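Local coordinates for protein secreted in xylem 3 (Fusarium oxysporum, PDB 5OD4) that acts as a secreted effector of a fungal plant pathogen, suppressing host immunity, an activity that can be uncoupled from its recognition, at residues A92-H97 / A117-Y122. Sequence-based numbering, arbitrary orientation. Where two conformers were deposited one is given.
Sequences AGDCFH and ASYTYY
Phe-96 and Tyr-121 illustrate how next-but-one strands of a beta-sandwich meet through long side chains. Strands 94-101 and 119-127 flank strand 77-85 in one antiparallel sheet, and where they face each other the CA atoms of the two residues are 8.9 Å apart; each backbone hydrogen-bonds to the strand between them, and the aromatic rings reach over it. The CB of Phe-96 points toward 119-127, and CG, anti to the backbone N (chi1 -171°), extends the ring so that CE2 and CD2 reach Tyr-121. Tyr-121 instead sets CG anti to its carbonyl carbon (chi1 -58°), and although its CB does not point at the other strand, the ring swings across to it. The two rings meet obliquely, CE1 of Tyr-121 lying 3.8 Å from CE2 and 4.1 Å from CD2 of Phe-96, with the ring planes inclined by about 25°. Trp-113 of the second sheet meets both rings, edge-to-face with Phe-96, so the pair belongs to the interface between the sheets, and the OH of Tyr-121 hydrogen-bonds to the backbone O of Asp-116. Phe-96 and His-97 share backbone hydrogen bonding with Val-81 in a classic beta bulge, and CD2 of His-97 sits 3.5 Å above the centre of the Phe-96 ring. Towards the start of the strands the link becomes polar. Arg-83 pairs with Asp-94 OD2 in a salt bridge and with the Tyr-119 ring in a cation-pi contact, while one water donates to OD2 of Asp-94 at 2.7 Å and hydrogen-bonds OH of Tyr-119 at 2.8 Å.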
ATOM      1  N   ALA A  92      18.397   2.164   4.925  1.00  8.81           N
ATOM      2  CA  ALA A  92      17.390   2.950   5.593  1.00 11.32           C
ATOM      3  C   ALA A  92      16.030   2.920   5.001  1.00 11.19           C
ATOM      4  O   ALA A  92      15.035   3.207   5.695  1.00 14.86           O
ATOM      5  CB  ALA A  92      17.857   4.353   5.663  1.00 14.01           C
ATOM      6  N   GLY A  93      15.964   2.622   3.709  1.00  9.58           N
ATOM      7  CA  GLY A  93      14.713   2.696   2.980  1.00 10.37           C
ATOM      8  C   GLY A  93      14.345   4.101   2.532  1.00  9.65           C
ATOM      9  O   GLY A  93      14.874   5.089   3.040  1.00 10.88           O
ATOM     10  N   ASP A  94      13.420   4.153   1.569  1.00  9.21           N
ATOM     11  CA  ASP A  94      12.895   5.372   1.025  1.00  8.80           C
ATOM     12  C   ASP A  94      11.397   5.458   1.230  1.00  7.75           C
ATOM     13  O   ASP A  94      10.704   4.451   1.044  1.00  9.04           O
ATOM     14  CB  ASP A  94      13.042   5.426  -0.533  1.00 12.27           C
ATOM     15  CG  ASP A  94      14.360   5.193  -1.068  1.00 14.65           C
ATOM     16  OD1 ASP A  94      15.325   5.747  -0.506  1.00 17.54           O
ATOM     17  OD2 ASP A  94      14.435   4.451  -2.132  1.00 17.54           O
ATOM     18  N   CYS A  95      10.888   6.655   1.516  1.00  7.47           N
ATOM     19  CA  CYS A  95       9.463   6.911   1.365  1.00  7.34           C
ATOM     20  C   CYS A  95       9.184   6.987  -0.129  1.00  7.48           C
ATOM     21  O   CYS A  95       9.726   7.839  -0.807  1.00 10.35           O
ATOM     22  CB  CYS A  95       9.064   8.216   2.044  1.00  8.82           C
ATOM     23  SG  CYS A  95       7.287   8.546   1.961  1.00 10.14           S
ATOM     24  N   PHE A  96       8.369   6.083  -0.626  1.00  7.11           N
ATOM     25  CA  PHE A  96       8.226   5.852  -2.048  1.00  7.09           C
ATOM     26  C   PHE A  96       6.978   6.491  -2.620  1.00  7.17           C
ATOM     27  O   PHE A  96       7.046   7.260  -3.593  1.00  8.24           O
ATOM     28  CB  PHE A  96       8.283   4.335  -2.285  1.00  7.37           C
ATOM     29  CG  PHE A  96       8.356   3.906  -3.722  1.00  7.75           C
ATOM     30  CD1 PHE A  96       9.032   4.610  -4.690  1.00  8.72           C
ATOM     31  CD2 PHE A  96       7.766   2.674  -4.079  1.00  8.50           C
ATOM     32  CE1 PHE A  96       9.079   4.143  -6.010  1.00 10.01           C
ATOM     33  CE2 PHE A  96       7.840   2.183  -5.372  1.00  9.24           C
ATOM     34  CZ  PHE A  96       8.503   2.920  -6.338  1.00  9.91           C
ATOM     35  N   HIS A  97       5.820   6.197  -2.041  1.00  7.86           N
ATOM     36  CA  HIS A  97       4.558   6.783  -2.493  1.00  8.50           C
ATOM     37  C   HIS A  97       3.613   6.884  -1.316  1.00  8.31           C
ATOM     38  O   HIS A  97       3.663   6.058  -0.417  1.00  9.48           O
ATOM     39  CB  HIS A  97       3.889   5.930  -3.581  1.00 10.22           C
ATOM     40  CG  HIS A  97       4.568   5.967  -4.897  1.00 11.18           C
ATOM     41  ND1 HIS A  97       4.593   7.089  -5.680  1.00 15.79           N
ATOM     42  CD2 HIS A  97       5.336   5.048  -5.540  1.00 11.32           C
ATOM     43  CE1 HIS A  97       5.304   6.840  -6.777  1.00 16.59           C
ATOM     44  NE2 HIS A  97       5.760   5.601  -6.714  1.00 13.94           N
ATOM     45  N   ALA A 117      11.617  -5.932  -8.756  1.00  8.92           N
ATOM     46  CA  ALA A 117      11.924  -6.995  -7.809  1.00  9.48           C
ATOM     47  C   ALA A 117      13.074  -6.693  -6.861  1.00  9.16           C
ATOM     48  O   ALA A 117      13.333  -7.462  -5.946  1.00 11.65           O
ATOM     49  CB  ALA A 117      12.254  -8.282  -8.564  1.00 10.88           C
ATOM     50  N   SER A 118      13.749  -5.565  -7.045  1.00  9.11           N
ATOM     51  CA  SER A 118      14.968  -5.211  -6.302  0.50  9.98           C
ATOM     52  C   SER A 118      14.711  -4.473  -4.998  1.00  7.79           C
ATOM     53  O   SER A 118      15.675  -4.021  -4.383  1.00  7.90           O
ATOM     54  CB  SER A 118      15.934  -4.400  -7.181  0.50 12.92           C
ATOM     55  OG  SER A 118      15.511  -3.082  -7.412  0.50 15.06           O
ATOM     56  N   TYR A 119      13.450  -4.316  -4.601  1.00  7.86           N
ATOM     57  CA  TYR A 119      13.099  -3.727  -3.322  1.00  7.49           C
ATOM     58  C   TYR A 119      12.054  -4.599  -2.645  1.00  7.29           C
ATOM     59  O   TYR A 119      11.267  -5.263  -3.312  1.00  9.01           O
ATOM     60  CB  TYR A 119      12.475  -2.333  -3.500  1.00  8.09           C
ATOM     61  CG  TYR A 119      13.363  -1.328  -4.111  1.00  9.05           C
ATOM     62  CD1 TYR A 119      13.455  -1.204  -5.489  1.00 11.57           C
ATOM     63  CD2 TYR A 119      14.092  -0.449  -3.324  1.00  9.64           C
ATOM     64  CE1 TYR A 119      14.265  -0.242  -6.069  1.00 14.91           C
ATOM     65  CE2 TYR A 119      14.889   0.547  -3.906  1.00 13.01           C
ATOM     66  CZ  TYR A 119      14.958   0.635  -5.277  1.00 14.91           C
ATOM     67  OH  TYR A 119      15.760   1.603  -5.835  1.00 23.41           O
ATOM     68  N   THR A 120      12.027  -4.539  -1.323  1.00  7.08           N
ATOM     69  CA  THR A 120      10.894  -5.004  -0.535  1.00  7.85           C
ATOM     70  C   THR A 120      10.046  -3.784  -0.195  1.00  6.96           C
ATOM     71  O   THR A 120      10.590  -2.710   0.101  1.00  8.29           O
ATOM     72  CB  THR A 120      11.371  -5.687   0.780  1.00  9.10           C
ATOM     73  OG1 THR A 120      12.327  -6.725   0.455  1.00 10.13           O
ATOM     74  CG2 THR A 120      10.235  -6.302   1.565  1.00 10.29           C
ATOM     75  N   TYR A 121       8.729  -3.951  -0.219  1.00  6.51           N
ATOM     76  CA  TYR A 121       7.801  -2.852  -0.044  1.00  6.71           C
ATOM     77  C   TYR A 121       7.052  -2.993   1.268  1.00  6.94           C
ATOM     78  O   TYR A 121       6.650  -4.094   1.646  1.00  8.71           O
ATOM     79  CB  TYR A 121       6.800  -2.819  -1.238  1.00  7.19           C
ATOM     80  CG  TYR A 121       7.527  -2.685  -2.535  1.00  6.81           C
ATOM     81  CD1 TYR A 121       7.994  -1.459  -2.952  1.00  6.93           C
ATOM     82  CD2 TYR A 121       7.820  -3.778  -3.315  1.00  6.99           C
ATOM     83  CE1 TYR A 121       8.715  -1.327  -4.134  1.00  7.38           C
ATOM     84  CE2 TYR A 121       8.551  -3.679  -4.489  1.00  7.59           C
ATOM     85  CZ  TYR A 121       9.001  -2.449  -4.880  1.00  7.44           C
ATOM     86  OH  TYR A 121       9.751  -2.277  -6.033  1.00  8.69           O
ATOM     87  N   TYR A 122       6.855  -1.861   1.945  1.00  6.94           N
ATOM     88  CA  TYR A 122       6.225  -1.822   3.274  1.00  7.50           C
ATOM     89  C   TYR A 122       5.060  -0.865   3.217  1.00  7.28           C
ATOM     90  O   TYR A 122       5.261   0.340   3.027  1.00  8.66           O
ATOM     91  CB  TYR A 122       7.247  -1.376   4.341  1.00  9.23           C
ATOM     92  CG  TYR A 122       8.383  -2.360   4.489  1.00 10.01           C
ATOM     93  CD1 TYR A 122       9.460  -2.392   3.581  1.00 10.38           C
ATOM     94  CD2 TYR A 122       8.362  -3.281   5.508  1.00 12.46           C
ATOM     95  CE1 TYR A 122      10.491  -3.300   3.715  1.00 12.01           C
ATOM     96  CE2 TYR A 122       9.393  -4.241   5.646  1.00 13.84           C
ATOM     97  CZ  TYR A 122      10.424  -4.232   4.726  1.00 13.89           C
ATOM     98  OH  TYR A 122      11.454  -5.141   4.852  1.00 17.09           O
TER
HETATM   99  O   HOH W   1      16.053   3.840  -4.229  1.00 26.18           O